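Local coordinates for LPXTG cell wall surface protein (Streptococcus gordonii, PDB 4IGB) that probably serves as a wall-anchored streptococcal adhesin, of which this chain is the N-terminal part comprising the N1 and N2 domains, at residues D[329-334]-D[381-386]; D[301-306]-D[399-404]; D[167-172]-D[253-258]; D[334-339]-D[349-354]. All blocks are in the same frame, centred on the assembly; numbering follows the deposited sequence.

Interaction 1: residues D[329-334]-D[381-386]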
loop_
_atom_site.group_PDB
_atom_site.type_symbol
_atom_site.label_atom_id
_atom_site.label_comp_id
_atom_site.label_asym_id
_atom_site.label_seq_id
_atom_site.Cartn_x
_atom_site.Cartn_y
_atom_site.Cartn_z
ATOM N N GLU D 329 -17.166 15.156 -27.341
ATOM C CA GLU D 329 -17.314 16.211 -28.326
ATOM C C GLU D 329 -18.506 15.797 -29.178
ATOM O O GLU D 329 -18.521 14.704 -29.736
ATOM C CB GLU D 329 -16.048 16.377 -29.169
ATOM C CG GLU D 329 -15.567 15.121 -29.877
ATOM C CD GLU D 329 -14.405 15.403 -30.824
ATOM O OE1 GLU D 329 -14.527 16.328 -31.659
ATOM O OE2 GLU D 329 -13.366 14.708 -30.727
ATOM N N ARG D 330 -19.506 16.669 -29.234
ATOM C CA ARG D 330 -20.835 16.381 -29.782
ATOM C C ARG D 330 -21.831 16.878 -28.752
ATOM O O ARG D 330 -23.044 16.917 -28.984
ATOM C CB ARG D 330 -21.057 14.895 -30.075
ATOM C CG ARG D 330 -20.744 14.498 -31.522
ATOM C CD ARG D 330 -21.212 13.087 -31.851
ATOM N NE ARG D 330 -20.525 12.083 -31.043
ATOM C CZ ARG D 330 -20.781 10.778 -31.086
ATOM N NH1 ARG D 330 -21.718 10.307 -31.901
ATOM N NH2 ARG D 330 -20.103 9.944 -30.305
ATOM N N LEU D 331 -21.282 17.260 -27.605
ATOM C CA LEU D 331 -22.043 17.884 -26.542
ATOM C C LEU D 331 -21.416 19.227 -26.192
ATOM O O LEU D 331 -20.188 19.352 -26.077
ATOM C CB LEU D 331 -22.059 16.996 -25.288
ATOM C CG LEU D 331 -22.776 15.649 -25.358
ATOM C CD1 LEU D 331 -22.676 14.909 -24.017
ATOM C CD2 LEU D 331 -24.234 15.845 -25.761
ATOM N N ASP D 332 -22.274 20.227 -26.017
ATOM C CA ASP D 332 -21.861 21.504 -25.465
ATOM C C ASP D 332 -22.216 21.554 -23.988
ATOM O O ASP D 332 -23.400 21.538 -23.627
ATOM C CB ASP D 332 -22.570 22.656 -26.171
ATOM C CG ASP D 332 -22.135 22.819 -27.614
ATOM O OD1 ASP D 332 -21.030 22.338 -27.979
ATOM O OD2 ASP D 332 -22.904 23.446 -28.372
ATOM N N TYR D 333 -21.199 21.621 -23.135
ATOM C CA TYR D 333 -21.443 21.802 -21.713
ATOM C C TYR D 333 -22.128 23.140 -21.494
ATOM O O TYR D 333 -21.683 24.164 -22.014
ATOM C CB TYR D 333 -20.144 21.740 -20.905
ATOM C CG TYR D 333 -20.309 22.245 -19.491
ATOM C CD1 TYR D 333 -21.096 21.555 -18.570
ATOM C CD2 TYR D 333 -19.685 23.418 -19.075
ATOM C CE1 TYR D 333 -21.255 22.019 -17.276
ATOM C CE2 TYR D 333 -19.835 23.888 -17.784
ATOM C CZ TYR D 333 -20.617 23.182 -16.890
ATOM O OH TYR D 333 -20.768 23.648 -15.605
ATOM N N LYS D 334 -23.217 23.128 -20.733
ATOM C CA LYS D 334 -23.974 24.346 -20.488
ATOM C C LYS D 334 -23.754 24.863 -19.076
ATOM O O LYS D 334 -23.422 26.029 -18.871
ATOM C CB LYS D 334 -25.467 24.119 -20.747
ATOM C CG LYS D 334 -25.791 23.749 -22.191
ATOM C CD LYS D 334 -27.192 24.206 -22.579
ATOM C CE LYS D 334 -27.297 25.727 -22.560
ATOM N NZ LYS D 334 -28.635 26.216 -23.000
ATOM N N TYR D 381 -24.979 17.564 -14.430
ATOM C CA TYR D 381 -24.437 18.322 -15.551
ATOM C C TYR D 381 -25.479 18.511 -16.654
ATOM O O TYR D 381 -26.009 17.533 -17.188
ATOM C CB TYR D 381 -23.238 17.608 -16.173
ATOM C CG TYR D 381 -22.138 17.211 -15.221
ATOM C CD1 TYR D 381 -21.075 18.072 -14.948
ATOM C CD2 TYR D 381 -22.140 15.961 -14.621
ATOM C CE1 TYR D 381 -20.054 17.701 -14.086
ATOM C CE2 TYR D 381 -21.124 15.579 -13.761
ATOM C CZ TYR D 381 -20.082 16.448 -13.495
ATOM O OH TYR D 381 -19.076 16.061 -12.637
ATOM N N LYS D 382 -25.753 19.761 -17.013
ATOM C CA LYS D 382 -26.610 20.038 -18.159
ATOM C C LYS D 382 -25.763 20.208 -19.414
ATOM O O LYS D 382 -24.819 21.003 -19.448
ATOM C CB LYS D 382 -27.488 21.266 -17.916
ATOM C CG LYS D 382 -28.624 21.013 -16.936
ATOM C CD LYS D 382 -29.487 22.250 -16.736
ATOM C CE LYS D 382 -30.695 21.940 -15.857
ATOM N NZ LYS D 382 -31.523 23.152 -15.584
ATOM N N THR D 383 -26.095 19.432 -20.434
ATOM C CA THR D 383 -25.391 19.494 -21.706
ATOM C C THR D 383 -26.404 19.399 -22.849
ATOM O O THR D 383 -27.546 18.979 -22.649
ATOM C CB THR D 383 -24.333 18.367 -21.823
ATOM O OG1 THR D 383 -23.226 18.826 -22.601
ATOM C CG2 THR D 383 -24.913 17.133 -22.481
ATOM N N ALA D 384 -25.997 19.815 -24.044
ATOM C CA ALA D 384 -26.846 19.662 -25.222
ATOM C C ALA D 384 -25.988 19.331 -26.427
ATOM O O ALA D 384 -24.871 19.830 -26.557
ATOM C CB ALA D 384 -27.667 20.924 -25.477
ATOM N N THR D 385 -26.505 18.469 -27.294
ATOM C CA THR D 385 -25.807 18.127 -28.521
ATOM C C THR D 385 -25.658 19.348 -29.417
ATOM O O THR D 385 -26.526 20.227 -29.451
ATOM C CB THR D 385 -26.539 17.036 -29.317
ATOM O OG1 THR D 385 -27.839 17.512 -29.697
ATOM C CG2 THR D 385 -26.657 15.753 -28.486
ATOM N N ASN D 386 -24.544 19.386 -30.135
ATOM C CA ASN D 386 -24.261 20.438 -31.096
ATOM C C ASN D 386 -24.418 19.872 -32.504
ATOM O O ASN D 386 -24.788 18.705 -32.672
ATOM C CB ASN D 386 -22.840 20.961 -30.874
ATOM C CG ASN D 386 -21.837 19.837 -30.676
ATOM O OD1 ASN D 386 -21.903 18.814 -31.357
ATOM N ND2 ASN D 386 -20.925 20.007 -29.720
#
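Leu-331, Asp-332 and Tyr-333 pair with Thr-385, Ala-384 and Thr-383 as neighbouring antiparallel strands in the beta-sheet of the N2 domain. On one face of this ladder, Leu-331 and Thr-383 cross at about a right angle, and the methyl CG2 of Thr-383 lies 3.5 Å from CD1 of Leu-331. The branched leucine fills this buried side together with Val-299 and Tyr-301 of strand 298-305, on the far side of strand 377-385. Thr-383 suits its place by offering a methyl to the leucine while its OG1 makes a weak bond to the carbonyl O of Asp-332. That same oxygen also accepts from the N of Ala-384, a bond answered by a nearly straight one from Asp-332 N to Ala-384 O (2.7 Å). On the face of Asp-332 and Ala-384, the loop residue Asn-386 has CG tucked between its own N and carbonyl carbon (chi1 45°), which turns the amide back toward Asp-332. Carboxylate and amide planes stand 61° apart, and ND2 of Asn-386 meets OD1 of Asp-332 from above the carboxylate plane at 2.9 Å.

Interaction 2: residues D[301-306]-D[399-404]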
loop_
_atom_site.group_PDB
_atom_site.type_symbol
_atom_site.label_atom_id
_atom_site.label_comp_id
_atom_site.label_asym_id
_atom_site.label_seq_id
_atom_site.Cartn_x
_atom_site.Cartn_y
_atom_site.Cartn_z
ATOM N N TYR D 301 -26.433 14.634 -17.168
ATOM C CA TYR D 301 -25.693 13.637 -16.405
ATOM C C TYR D 301 -25.825 13.874 -14.914
ATOM O O TYR D 301 -25.613 14.985 -14.429
ATOM C CB TYR D 301 -24.213 13.662 -16.762
ATOM C CG TYR D 301 -23.900 13.228 -18.165
ATOM C CD1 TYR D 301 -23.843 11.881 -18.501
ATOM C CD2 TYR D 301 -23.637 14.167 -19.156
ATOM C CE1 TYR D 301 -23.537 11.476 -19.790
ATOM C CE2 TYR D 301 -23.328 13.777 -20.449
ATOM C CZ TYR D 301 -23.283 12.433 -20.764
ATOM O OH TYR D 301 -22.982 12.049 -22.054
ATOM N N LYS D 302 -26.173 12.822 -14.184
ATOM C CA LYS D 302 -26.225 12.909 -12.737
ATOM C C LYS D 302 -25.146 11.986 -12.203
ATOM O O LYS D 302 -25.133 10.791 -12.505
ATOM C CB LYS D 302 -27.606 12.508 -12.219
ATOM C CG LYS D 302 -27.795 12.660 -10.718
ATOM C CD LYS D 302 -29.235 12.340 -10.340
ATOM C CE LYS D 302 -29.399 12.146 -8.844
ATOM N NZ LYS D 302 -30.830 11.908 -8.487
ATOM N N ALA D 303 -24.223 12.556 -11.443
ATOM C CA ALA D 303 -23.131 11.788 -10.866
ATOM C C ALA D 303 -23.225 11.879 -9.354
ATOM O O ALA D 303 -23.224 12.969 -8.793
ATOM C CB ALA D 303 -21.785 12.318 -11.352
ATOM N N THR D 304 -23.312 10.735 -8.697
ATOM C CA THR D 304 -23.420 10.719 -7.254
ATOM C C THR D 304 -22.115 10.243 -6.629
ATOM O O THR D 304 -21.740 9.090 -6.774
ATOM C CB THR D 304 -24.605 9.859 -6.803
ATOM O OG1 THR D 304 -25.809 10.431 -7.324
ATOM C CG2 THR D 304 -24.693 9.801 -5.280
ATOM N N PHE D 305 -21.426 11.150 -5.947
ATOM C CA PHE D 305 -20.161 10.836 -5.323
ATOM C C PHE D 305 -20.379 10.591 -3.835
ATOM O O PHE D 305 -20.759 11.491 -3.090
ATOM C CB PHE D 305 -19.156 11.967 -5.556
ATOM C CG PHE D 305 -18.932 12.284 -7.018
ATOM C CD1 PHE D 305 -19.763 13.170 -7.688
ATOM C CD2 PHE D 305 -17.912 11.675 -7.723
ATOM C CE1 PHE D 305 -19.565 13.456 -9.028
ATOM C CE2 PHE D 305 -17.713 11.955 -9.066
ATOM C CZ PHE D 305 -18.542 12.840 -9.714
ATOM N N LYS D 306 -20.156 9.355 -3.414
ATOM C CA LYS D 306 -20.274 9.014 -2.010
ATOM C C LYS D 306 -18.947 9.391 -1.372
ATOM O O LYS D 306 -17.886 9.079 -1.913
ATOM C CB LYS D 306 -20.541 7.518 -1.850
ATOM C CG LYS D 306 -21.076 7.111 -0.483
ATOM C CD LYS D 306 -22.602 7.057 -0.468
ATOM C CE LYS D 306 -23.134 6.736 0.929
ATOM N NZ LYS D 306 -24.620 6.858 1.014
ATOM N N ASN D 399 -19.959 7.928 -21.527
ATOM C CA ASN D 399 -19.523 8.888 -20.532
ATOM C C ASN D 399 -19.039 8.205 -19.270
ATOM O O ASN D 399 -19.412 7.066 -18.984
ATOM C CB ASN D 399 -20.619 9.905 -20.203
ATOM C CG ASN D 399 -20.131 10.985 -19.248
ATOM O OD1 ASN D 399 -20.560 11.055 -18.095
ATOM N ND2 ASN D 399 -19.205 11.815 -19.718
ATOM N N THR D 400 -18.197 8.917 -18.531
ATOM C CA THR D 400 -17.653 8.441 -17.268
ATOM C C THR D 400 -17.127 9.641 -16.497
ATOM O O THR D 400 -16.715 10.634 -17.101
ATOM C CB THR D 400 -16.509 7.458 -17.498
ATOM O OG1 THR D 400 -17.013 6.298 -18.163
ATOM C CG2 THR D 400 -15.885 7.029 -16.176
ATOM N N VAL D 401 -17.160 9.565 -15.171
ATOM C CA VAL D 401 -16.594 10.616 -14.341
ATOM C C VAL D 401 -15.616 9.990 -13.377
ATOM O O VAL D 401 -15.653 8.784 -13.137
ATOM C CB VAL D 401 -17.666 11.388 -13.557
ATOM C CG1 VAL D 401 -18.570 12.150 -14.512
ATOM C CG2 VAL D 401 -18.484 10.437 -12.694
ATOM N N THR D 402 -14.724 10.805 -12.835
ATOM C CA THR D 402 -13.741 10.289 -11.920
ATOM C C THR D 402 -13.693 11.144 -10.672
ATOM O O THR D 402 -13.677 12.374 -10.748
ATOM C CB THR D 402 -12.366 10.201 -12.570
ATOM O OG1 THR D 402 -12.466 9.427 -13.767
ATOM C CG2 THR D 402 -11.377 9.531 -11.632
ATOM N N LEU D 403 -13.716 10.474 -9.524
ATOM C CA LEU D 403 -13.594 11.133 -8.233
ATOM C C LEU D 403 -12.145 11.111 -7.813
ATOM O O LEU D 403 -11.492 10.074 -7.889
ATOM C CB LEU D 403 -14.428 10.403 -7.182
ATOM C CG LEU D 403 -14.205 10.876 -5.742
ATOM C CD1 LEU D 403 -14.656 12.330 -5.588
ATOM C CD2 LEU D 403 -14.936 9.958 -4.764
ATOM N N HIS D 404 -11.642 12.256 -7.372
ATOM C CA HIS D 404 -10.299 12.344 -6.821
ATOM C C HIS D 404 -10.373 12.731 -5.346
ATOM O O HIS D 404 -11.063 13.677 -4.978
ATOM C CB HIS D 404 -9.447 13.357 -7.587
ATOM C CG HIS D 404 -9.034 12.894 -8.953
ATOM N ND1 HIS D 404 -7.832 12.263 -9.194
ATOM C CD2 HIS D 404 -9.661 12.974 -10.151
ATOM C CE1 HIS D 404 -7.742 11.966 -10.479
ATOM N NE2 HIS D 404 -8.837 12.387 -11.083
HETATM O O HOH W 1 -20.096 12.506 -22.593
#
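With CG anti to its carbonyl carbon (chi1 -67°), Tyr-301 swings its ring toward Asn-399, whose own CG is anti to the backbone N and sends the amide across one face of that ring. The planes of ring and amide are 38° apart, so the two overlap without stacking flat. CB of Asn-399 comes to 3.3 Å from CE1 of Tyr-301, and OD1 of Asn-399 lies over the ring face, 3.4 Å from CD1 of Tyr-301. A water binds the phenol OH of Tyr-301 and, weakly, ND2 of Asn-399. The firmer partner of that ND2 is Gln-325, so the buried amide has its polar needs met while the tyrosine gives it an aromatic wall. No backbone bond joins the two strands: their axes run about 9 Å apart at 25°, as expected of layers packed face to face in the beta-sandwich that the N2 domain appears to form, in keeping with its place in the adhesin clan. Small Ala-303 suits the middle of this interface, its CB 4.0 Å from CG2 of Val-401. Farther along, that same methyl meets the phenylalanine ring obliquely, CG2 of Val-401 lying 3.8 Å from CZ of Phe-305. Leu-403 instead brings CB to the ring edge, 3.7 Å from CD2 of Phe-305, and the two side chains slide past each other in opposite directions.

Interaction 3: residues D[167-172]-D[253-258]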
loop_
_atom_site.group_PDB
_atom_site.type_symbol
_atom_site.label_atom_id
_atom_site.label_comp_id
_atom_site.label_asym_id
_atom_site.label_seq_id
_atom_site.Cartn_x
_atom_site.Cartn_y
_atom_site.Cartn_z
ATOM N N GLU D 167 6.304 -2.746 -5.346
ATOM C CA GLU D 167 5.607 -2.054 -6.419
ATOM C C GLU D 167 4.384 -2.856 -6.787
ATOM O O GLU D 167 4.443 -4.074 -6.828
ATOM C CB GLU D 167 6.499 -1.928 -7.663
ATOM C CG GLU D 167 5.927 -0.997 -8.724
ATOM C CD GLU D 167 6.715 -1.034 -10.025
ATOM O OE1 GLU D 167 7.540 -1.958 -10.194
ATOM O OE2 GLU D 167 6.505 -0.140 -10.875
ATOM N N ILE D 168 3.272 -2.176 -7.046
ATOM C CA ILE D 168 2.130 -2.834 -7.652
ATOM C C ILE D 168 1.947 -2.279 -9.051
ATOM O O ILE D 168 2.222 -1.100 -9.293
ATOM C CB ILE D 168 0.862 -2.657 -6.823
ATOM C CG1 ILE D 168 0.591 -1.173 -6.549
ATOM C CG2 ILE D 168 1.002 -3.411 -5.508
ATOM C CD1 ILE D 168 -0.653 -0.945 -5.640
ATOM N N ARG D 169 1.510 -3.138 -9.970
ATOM C CA ARG D 169 1.351 -2.771 -11.371
ATOM C C ARG D 169 0.122 -3.420 -11.975
ATOM O O ARG D 169 -0.191 -4.570 -11.671
ATOM C CB ARG D 169 2.557 -3.238 -12.184
ATOM C CG ARG D 169 3.814 -2.423 -12.012
ATOM C CD ARG D 169 4.801 -2.783 -13.123
ATOM N NE ARG D 169 6.083 -3.209 -12.572
ATOM C CZ ARG D 169 7.011 -3.887 -13.245
ATOM N NH1 ARG D 169 6.806 -4.232 -14.516
ATOM N NH2 ARG D 169 8.146 -4.223 -12.644
ATOM N N TYR D 170 -0.566 -2.693 -12.846
ATOM C CA TYR D 170 -1.570 -3.324 -13.688
ATOM C C TYR D 170 -0.862 -4.343 -14.579
ATOM O O TYR D 170 0.079 -3.998 -15.290
ATOM C CB TYR D 170 -2.286 -2.280 -14.549
ATOM C CG TYR D 170 -3.233 -1.378 -13.780
ATOM C CD1 TYR D 170 -4.179 -1.906 -12.908
ATOM C CD2 TYR D 170 -3.163 0.002 -13.912
ATOM C CE1 TYR D 170 -5.044 -1.082 -12.200
ATOM C CE2 TYR D 170 -4.029 0.837 -13.212
ATOM C CZ TYR D 170 -4.961 0.292 -12.356
ATOM O OH TYR D 170 -5.813 1.123 -11.662
ATOM N N ALA D 171 -1.288 -5.598 -14.526
ATOM C CA ALA D 171 -0.758 -6.600 -15.453
ATOM C C ALA D 171 -0.880 -6.085 -16.900
ATOM O O ALA D 171 -0.021 -6.342 -17.732
ATOM C CB ALA D 171 -1.476 -7.925 -15.281
ATOM N N ASP D 172 -1.949 -5.340 -17.161
ATOM C CA ASP D 172 -2.177 -4.584 -18.400
ATOM C C ASP D 172 -0.913 -4.069 -19.062
ATOM O O ASP D 172 -0.761 -4.124 -20.281
ATOM C CB ASP D 172 -3.004 -3.333 -18.078
ATOM C CG ASP D 172 -4.426 -3.447 -18.527
ATOM O OD1 ASP D 172 -4.948 -4.577 -18.560
ATOM O OD2 ASP D 172 -5.028 -2.404 -18.845
ATOM N N ASN D 253 3.054 8.211 -2.617
ATOM C CA ASN D 253 2.770 9.127 -3.717
ATOM C C ASN D 253 2.591 8.379 -5.029
ATOM O O ASN D 253 2.152 8.957 -6.021
ATOM C CB ASN D 253 3.904 10.142 -3.896
ATOM C CG ASN D 253 3.804 11.302 -2.934
ATOM O OD1 ASN D 253 4.801 11.943 -2.627
ATOM N ND2 ASN D 253 2.598 11.579 -2.455
ATOM N N SER D 254 2.933 7.093 -5.033
ATOM C CA SER D 254 2.913 6.321 -6.270
ATOM C C SER D 254 2.520 4.872 -6.008
ATOM O O SER D 254 2.032 4.543 -4.931
ATOM C CB SER D 254 4.289 6.386 -6.946
ATOM O OG SER D 254 5.244 5.641 -6.207
ATOM N N ASN D 255 2.741 4.013 -7.000
ATOM C CA ASN D 255 2.441 2.586 -6.903
ATOM C C ASN D 255 3.606 1.828 -6.299
ATOM O O ASN D 255 3.646 0.604 -6.308
ATOM C CB ASN D 255 2.113 2.002 -8.281
ATOM C CG ASN D 255 3.222 2.249 -9.311
ATOM O OD1 ASN D 255 3.774 3.348 -9.407
ATOM N ND2 ASN D 255 3.544 1.223 -10.086
ATOM N N SER D 256 4.548 2.571 -5.743
ATOM C CA SER D 256 5.789 1.977 -5.311
ATOM C C SER D 256 6.272 2.562 -3.975
ATOM O O SER D 256 5.911 3.673 -3.595
ATOM C CB SER D 256 6.841 2.197 -6.408
ATOM O OG SER D 256 8.076 1.645 -6.029
ATOM N N MET D 257 7.114 1.817 -3.279
ATOM C CA MET D 257 7.720 2.321 -2.058
ATOM C C MET D 257 9.047 1.618 -1.790
ATOM O O MET D 257 9.130 0.387 -1.791
ATOM C CB MET D 257 6.764 2.138 -0.868
ATOM C CG MET D 257 7.128 2.968 0.346
ATOM S SD MET D 257 5.886 2.929 1.672
ATOM C CE MET D 257 4.612 3.950 0.935
ATOM N N ASN D 258 10.084 2.410 -1.565
ATOM C CA ASN D 258 11.374 1.880 -1.143
ATOM C C ASN D 258 11.435 1.941 0.373
ATOM O O ASN D 258 11.599 3.022 0.947
ATOM C CB ASN D 258 12.521 2.697 -1.761
ATOM C CG ASN D 258 13.903 2.088 -1.493
ATOM O OD1 ASN D 258 14.024 0.977 -0.969
ATOM N ND2 ASN D 258 14.950 2.822 -1.858
#
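This contact is a short antiparallel strand pairing near the surface of the N-terminal domain, where Asn-255, just ahead of strand 256-262, extends the single Glu-167/Ser-256 bridge. The asparagine grips the neighbouring backbone twice. The backbone O of Asn-255 accepts from Ile-168 N at 2.9 Å, and ND2 of Asn-255 returns a bond to Ile-168 O at 2.8 Å, nearly along the C=O axis and in the plane of the amide. With CG held between its own N and carbonyl carbon (chi1 55°), the side chain stands in for a backbone donor, a task to which a short amide is well fitted. Glu-167 lies alongside, its OE2 receiving only a weak bond from ND2 of Asn-255 at 3.4 Å, while OE1 forms a salt bridge with Arg-169 NE. Ser-254 OG accepts from Ser-256 N in an ST turn. Strand 158-170 is bonded along its other edge to strand 91-106, where Arg-169 makes a cation-pi contact with Tyr-96, while Ile-168, buried, touches Val-93 of that strand and Phe-19 and Leu-178 from loops.

Interaction 4: residues D[334-339]-D[349-354]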
loop_
_atom_site.group_PDB
_atom_site.type_symbol
_atom_site.label_atom_id
_atom_site.label_comp_id
_atom_site.label_asym_id
_atom_site.label_seq_id
_atom_site.Cartn_x
_atom_site.Cartn_y
_atom_site.Cartn_z
ATOM N N LYS D 334 -23.217 23.128 -20.733
ATOM C CA LYS D 334 -23.974 24.346 -20.488
ATOM C C LYS D 334 -23.754 24.863 -19.076
ATOM O O LYS D 334 -23.422 26.029 -18.871
ATOM C CB LYS D 334 -25.467 24.119 -20.747
ATOM C CG LYS D 334 -25.791 23.749 -22.191
ATOM C CD LYS D 334 -27.192 24.206 -22.579
ATOM C CE LYS D 334 -27.297 25.727 -22.560
ATOM N NZ LYS D 334 -28.635 26.216 -23.000
ATOM N N GLU D 335 -23.931 23.984 -18.105
ATOM C CA GLU D 335 -23.826 24.366 -16.709
ATOM C C GLU D 335 -24.000 23.129 -15.840
ATOM O O GLU D 335 -24.318 22.048 -16.342
ATOM C CB GLU D 335 -24.895 25.406 -16.361
ATOM C CG GLU D 335 -26.315 24.947 -16.659
ATOM C CD GLU D 335 -27.346 26.036 -16.421
ATOM O OE1 GLU D 335 -28.323 25.787 -15.677
ATOM O OE2 GLU D 335 -27.181 27.139 -16.987
ATOM N N LEU D 336 -23.783 23.287 -14.541
ATOM C CA LEU D 336 -24.017 22.201 -13.608
ATOM C C LEU D 336 -24.508 22.768 -12.289
ATOM O O LEU D 336 -24.307 23.949 -12.003
ATOM C CB LEU D 336 -22.722 21.423 -13.386
ATOM C CG LEU D 336 -21.575 22.203 -12.750
ATOM C CD1 LEU D 336 -21.683 22.161 -11.240
ATOM C CD2 LEU D 336 -20.228 21.647 -13.205
ATOM N N LYS D 337 -25.161 21.933 -11.491
ATOM C CA LYS D 337 -25.344 22.243 -10.079
ATOM C C LYS D 337 -24.817 21.089 -9.229
ATOM O O LYS D 337 -24.628 19.980 -9.726
ATOM C CB LYS D 337 -26.805 22.596 -9.745
ATOM C CG LYS D 337 -27.786 21.441 -9.560
ATOM C CD LYS D 337 -29.189 21.999 -9.270
ATOM C CE LYS D 337 -30.163 20.926 -8.799
ATOM N NZ LYS D 337 -30.441 19.891 -9.836
ATOM N N VAL D 338 -24.538 21.355 -7.961
ATOM C CA VAL D 338 -24.190 20.275 -7.060
ATOM C C VAL D 338 -24.941 20.411 -5.740
ATOM O O VAL D 338 -24.988 21.484 -5.140
ATOM C CB VAL D 338 -22.660 20.121 -6.866
ATOM C CG1 VAL D 338 -21.899 21.091 -7.759
ATOM C CG2 VAL D 338 -22.278 20.292 -5.417
ATOM N N GLU D 339 -25.564 19.317 -5.321
ATOM C CA GLU D 339 -26.332 19.298 -4.092
ATOM C C GLU D 339 -25.639 18.404 -3.084
ATOM O O GLU D 339 -24.916 17.479 -3.451
ATOM C CB GLU D 339 -27.748 18.770 -4.350
ATOM C CG GLU D 339 -28.440 19.409 -5.548
ATOM C CD GLU D 339 -29.724 18.689 -5.933
ATOM O OE1 GLU D 339 -30.593 18.497 -5.054
ATOM O OE2 GLU D 339 -29.857 18.307 -7.117
ATOM N N ARG D 349 -18.569 29.628 -2.523
ATOM C CA ARG D 349 -18.548 29.240 -1.115
ATOM C C ARG D 349 -18.266 27.749 -0.898
ATOM O O ARG D 349 -17.544 27.369 0.031
ATOM C CB ARG D 349 -19.861 29.623 -0.421
ATOM C CG ARG D 349 -19.905 29.207 1.042
ATOM C CD ARG D 349 -21.149 29.711 1.756
ATOM N NE ARG D 349 -22.376 29.112 1.240
ATOM C CZ ARG D 349 -22.812 27.900 1.567
ATOM N NH1 ARG D 349 -22.108 27.146 2.403
ATOM N NH2 ARG D 349 -23.945 27.435 1.052
ATOM N N ASP D 350 -18.836 26.903 -1.750
ATOM C CA ASP D 350 -18.767 25.466 -1.509
ATOM C C ASP D 350 -17.914 24.679 -2.510
ATOM O O ASP D 350 -17.298 23.674 -2.145
ATOM C CB ASP D 350 -20.176 24.874 -1.390
ATOM C CG ASP D 350 -20.876 25.289 -0.107
ATOM O OD1 ASP D 350 -22.121 25.375 -0.110
ATOM O OD2 ASP D 350 -20.180 25.527 0.905
ATOM N N TYR D 351 -17.871 25.134 -3.757
ATOM C CA TYR D 351 -17.068 24.471 -4.784
ATOM C C TYR D 351 -16.708 25.450 -5.873
ATOM O O TYR D 351 -17.353 26.483 -6.021
ATOM C CB TYR D 351 -17.843 23.319 -5.431
ATOM C CG TYR D 351 -19.066 23.773 -6.211
ATOM C CD1 TYR D 351 -18.971 24.184 -7.539
ATOM C CD2 TYR D 351 -20.318 23.797 -5.607
ATOM C CE1 TYR D 351 -20.102 24.606 -8.240
ATOM C CE2 TYR D 351 -21.446 24.209 -6.293
ATOM C CZ TYR D 351 -21.339 24.612 -7.604
ATOM O OH TYR D 351 -22.483 25.014 -8.258
ATOM N N THR D 352 -15.694 25.106 -6.656
ATOM C CA THR D 352 -15.326 25.907 -7.808
ATOM C C THR D 352 -15.296 25.042 -9.058
ATOM O O THR D 352 -15.029 23.838 -8.992
ATOM C CB THR D 352 -13.957 26.582 -7.629
ATOM O OG1 THR D 352 -12.915 25.599 -7.687
ATOM C CG2 THR D 352 -13.895 27.323 -6.301
ATOM N N ILE D 353 -15.574 25.662 -10.197
ATOM C CA ILE D 353 -15.578 24.960 -11.468
ATOM C C ILE D 353 -14.424 25.424 -12.339
ATOM O O ILE D 353 -14.183 26.621 -12.478
ATOM C CB ILE D 353 -16.902 25.176 -12.233
ATOM C CG1 ILE D 353 -18.102 24.848 -11.333
ATOM C CG2 ILE D 353 -16.915 24.348 -13.505
ATOM C CD1 ILE D 353 -19.466 25.078 -11.991
ATOM N N GLU D 354 -13.707 24.467 -12.911
ATOM C CA GLU D 354 -12.662 24.757 -13.877
ATOM C C GLU D 354 -12.983 24.032 -15.174
ATOM O O GLU D 354 -13.276 22.833 -15.168
ATOM C CB GLU D 354 -11.303 24.307 -13.356
ATOM C CG GLU D 354 -10.291 24.010 -14.458
ATOM C CD GLU D 354 -8.899 23.716 -13.919
ATOM O OE1 GLU D 354 -8.636 24.030 -12.732
ATOM O OE2 GLU D 354 -8.069 23.170 -14.685
HETATM O O HOH W 2 -25.124 24.371 -7.153
#
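Tyr-351, Leu-336 and Val-338 carry this contact between strands 331-339 and 351-356, which probably lie in facing layers of the N2 beta-sandwich: the first pairs with strand 377-385, the second with strand 359-364. The strand axes are 9.7 Å apart, too distant for backbone pairing, so the strands meet through side chains and a bridging water. Tyr-351 has CG between its backbone N and carbonyl carbon (chi1 65°), which projects the ring across to Val-338. There the methyl CG1 of Val-338 sits over one face of the Tyr-351 ring, 3.6 Å from its centroid and 19° off its normal: a CH-pi contact. Valine is apt here, since its beta-branch puts a methyl close to the main chain, a compact partner for the flat ring. Leu-336 slides past the ring in the opposite direction, its CD1 4.2 Å from CE1 of Tyr-351, and meets Ile-353 tip to tip, with Leu-336 CG 3.6 Å from Ile-353 CD1. Val-360 and Val-362 extend this apolar patch beside Leu-336. One water accepts from Val-338 N at 3.2 Å and is bonded to Tyr-351 OH at 2.9 Å. The tyrosine therefore works in two ways: its ring joins the apolar layer, while its hydroxyl, through that water, helps satisfy a backbone N-H.

Interactions 1, 2 and 4 all belong to the N2 domain and to one connected set of strands, probably folded as a sandwich, whereas interaction 3 lies in the N-terminal domain, its centre about 25 Å from that of interaction 2 and about 37 Å from that of interaction 1. Along the chain interaction 3 closes first; afterwards interaction 4 is nested within interaction 1, and interaction 1 within interaction 2. Strand 377-385 stands between strands 298-305 and 331-339, joining interactions 1 and 2, while strand 331-339 serves both interactions 1 and 4, whose segments share Lys-334. A classic beta bulge, Lys-334 and Glu-335 facing Lys-382, marks that junction. Interaction 1 thus touches both 2 and 4, which do not touch each other.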